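Local coordinates for protein L-methionine gamma-lyase (Fusobacterium nucleatum subsp. nucleatum ATCC 25586, PDB 7BQW) that belongs to the Cys/Met metabolism family of pyridoxal-phosphate-dependent enzymes and assembles as four copies of one chain, at residues A207-N212 with V337-T342. Numbering follows the deposited sequence.
Sequences ATKYLN and VSLGDT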
loop_
_atom_site.group_PDB
_atom_site.type_symbol
_atom_site.label_atom_id
_atom_site.label_comp_id
_atom_site.label_asym_id
_atom_site.label_seq_id
_atom_site.Cartn_x
_atom_site.Cartn_y
_atom_site.Cartn_z
ATOM N N ALA A 207 6.655 13.369 -12.031
ATOM C CA ALA A 207 6.479 11.933 -12.244
ATOM C C ALA A 207 5.013 11.526 -12.217
ATOM O O ALA A 207 4.684 10.422 -12.647
ATOM C CB ALA A 207 7.241 11.129 -11.193
ATOM N N THR A 208 4.142 12.403 -11.715
ATOM C CA THR A 208 2.704 12.197 -11.674
ATOM C C THR A 208 2.132 11.927 -13.054
ATOM O O THR A 208 1.041 11.367 -13.178
ATOM C CB THR A 208 2.043 13.451 -11.060
ATOM O OG1 THR A 208 2.691 13.779 -9.820
ATOM C CG2 THR A 208 0.544 13.250 -10.831
ATOM N N LYS A 209 2.827 12.340 -14.094
ATOM C CA LYS A 209 2.221 12.296 -15.410
ATOM C C LYS A 209 2.641 10.992 -16.080
ATOM O O LYS A 209 2.307 9.912 -15.583
ATOM C CB LYS A 209 2.636 13.544 -16.192
ATOM C CG LYS A 209 1.764 14.783 -15.908
ATOM C CD LYS A 209 1.438 14.991 -14.432
ATOM C CE LYS A 209 0.473 16.157 -14.179
ATOM N NZ LYS A 209 1.221 17.439 -13.989
ATOM N N TYR A 210 3.451 11.085 -17.133
ATOM C CA TYR A 210 3.780 9.933 -17.968
ATOM C C TYR A 210 4.692 8.921 -17.274
ATOM O O TYR A 210 4.606 7.722 -17.559
ATOM C CB TYR A 210 4.452 10.407 -19.248
ATOM C CG TYR A 210 3.535 11.077 -20.246
ATOM C CD1 TYR A 210 2.546 10.351 -20.912
ATOM C CD2 TYR A 210 3.697 12.423 -20.572
ATOM C CE1 TYR A 210 1.718 10.964 -21.865
ATOM C CE2 TYR A 210 2.882 13.038 -21.505
ATOM C CZ TYR A 210 1.897 12.307 -22.153
ATOM O OH TYR A 210 1.103 12.926 -23.089
ATOM N N LEU A 211 5.629 9.371 -16.434
ATOM C CA LEU A 211 6.663 8.451 -15.959
ATOM C C LEU A 211 6.061 7.378 -15.064
ATOM O O LEU A 211 6.336 6.181 -15.229
ATOM C CB LEU A 211 7.774 9.199 -15.222
ATOM C CG LEU A 211 8.804 10.017 -16.015
ATOM C CD1 LEU A 211 9.726 10.853 -15.059
ATOM C CD2 LEU A 211 9.650 9.132 -16.956
ATOM N N ASN A 212 5.245 7.786 -14.100
ATOM C CA ASN A 212 4.438 6.807 -13.387
ATOM C C ASN A 212 3.354 6.237 -14.295
ATOM O O ASN A 212 3.194 5.019 -14.389
ATOM C CB ASN A 212 3.813 7.422 -12.144
ATOM C CG ASN A 212 2.813 6.507 -11.525
ATOM O OD1 ASN A 212 3.169 5.419 -11.112
ATOM N ND2 ASN A 212 1.550 6.915 -11.488
ATOM N N VAL A 337 -7.986 17.331 -15.222
ATOM C CA VAL A 337 -6.902 18.265 -15.520
ATOM C C VAL A 337 -5.528 17.674 -15.197
ATOM O O VAL A 337 -4.567 18.413 -14.985
ATOM C CB VAL A 337 -7.105 19.622 -14.813
ATOM C CG1 VAL A 337 -8.198 20.439 -15.513
ATOM C CG2 VAL A 337 -7.421 19.415 -13.339
ATOM N N SER A 338 -5.413 16.353 -15.168
ATOM C CA SER A 338 -4.114 15.708 -15.177
ATOM C C SER A 338 -3.805 15.292 -16.620
ATOM O O SER A 338 -4.565 15.595 -17.548
ATOM C CB SER A 338 -4.112 14.544 -14.183
ATOM O OG SER A 338 -2.789 14.160 -13.812
ATOM N N LEU A 339 -2.680 14.610 -16.828
ATOM C CA LEU A 339 -2.323 14.117 -18.152
ATOM C C LEU A 339 -1.333 12.979 -17.981
ATOM O O LEU A 339 -0.765 12.781 -16.906
ATOM C CB LEU A 339 -1.720 15.215 -19.023
ATOM C CG LEU A 339 -0.379 15.667 -18.451
ATOM C CD1 LEU A 339 0.641 15.970 -19.544
ATOM C CD2 LEU A 339 -0.565 16.866 -17.530
ATOM N N GLY A 340 -1.106 12.240 -19.058
ATOM C CA GLY A 340 -0.176 11.139 -18.964
ATOM C C GLY A 340 -0.722 9.895 -18.307
ATOM O O GLY A 340 0.062 8.999 -17.977
ATOM N N ASP A 341 -2.035 9.812 -18.094
ATOM C CA ASP A 341 -2.647 8.606 -17.563
ATOM C C ASP A 341 -2.916 7.604 -18.695
ATOM O O ASP A 341 -2.933 7.954 -19.884
ATOM C CB ASP A 341 -3.949 8.954 -16.832
ATOM C CG ASP A 341 -3.723 9.866 -15.631
ATOM O OD1 ASP A 341 -2.561 10.234 -15.363
ATOM O OD2 ASP A 341 -4.699 10.230 -14.953
ATOM N N THR A 342 -3.134 6.337 -18.316
ATOM C CA THR A 342 -3.482 5.350 -19.325
ATOM C C THR A 342 -4.878 5.598 -19.870
ATOM O O THR A 342 -5.156 5.232 -21.017
ATOM C CB THR A 342 -3.346 3.920 -18.789
ATOM O OG1 THR A 342 -4.340 3.634 -17.790
ATOM C CG2 THR A 342 -1.968 3.702 -18.217
HETATM O O HOH W 1 -0.186 9.145 -14.734
#
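Tyr210 lays one face of its ring over the CA of Gly340, a worked example of an aromatic ring settling directly on a main chain. Gly340 CA sits 3.7 Å from the centroid of the Tyr210 ring, displaced toward the rim on the CD1–CE1 side, which makes this a CH-pi contact. With phi at 78°, Gly340 has a backbone shape suited to glycine. Separately, its missing side chain lets the two main chains approach to 4.3 Å (Tyr210 CA to Gly340 CA), since a CB would meet the backbone of Lys209 and Tyr210. Further round the ring, CE2 of Tyr210 reaches Leu339 CD1 at 4.2 Å, the two side chains lying at about a right angle, while His267 meets Tyr210 edge-to-face.

Lys209 uses its methylene chain. Its chi1 (-84°) brings CG to 3.4 Å from Leu339 CG; the bend at chi2 then carries the chain on, with CE 3.6 Å from Leu339 CD2. CD1 of Leu339 touches both lysine chain and tyrosine ring, CD2 the lysine alone. Behind this apolar meeting, Lys209 CA directs a C-H toward Leu339 O, at 3.4 Å.

No direct hydrogen bond joins the two loops. One water can donate to both Lys209 O and Asp341 OD1, 2.7 Å from each, but has more acceptors in reach than protons, so both bonds may not be held at once. The other carboxylate oxygen of Asp341 is hydrogen-bonded to Thr34 of a second subunit.

The arrangement joins the loop leaving strand 202-206 of the large mixed sheet to the loop between strands 334-335 and 345-347 of the smaller one. That interdomain setting is characteristic of fold type I pyridoxal-phosphate enzymes, and in relatives the lysine corresponding to Lys209 carries the cofactor, a role it probably shares.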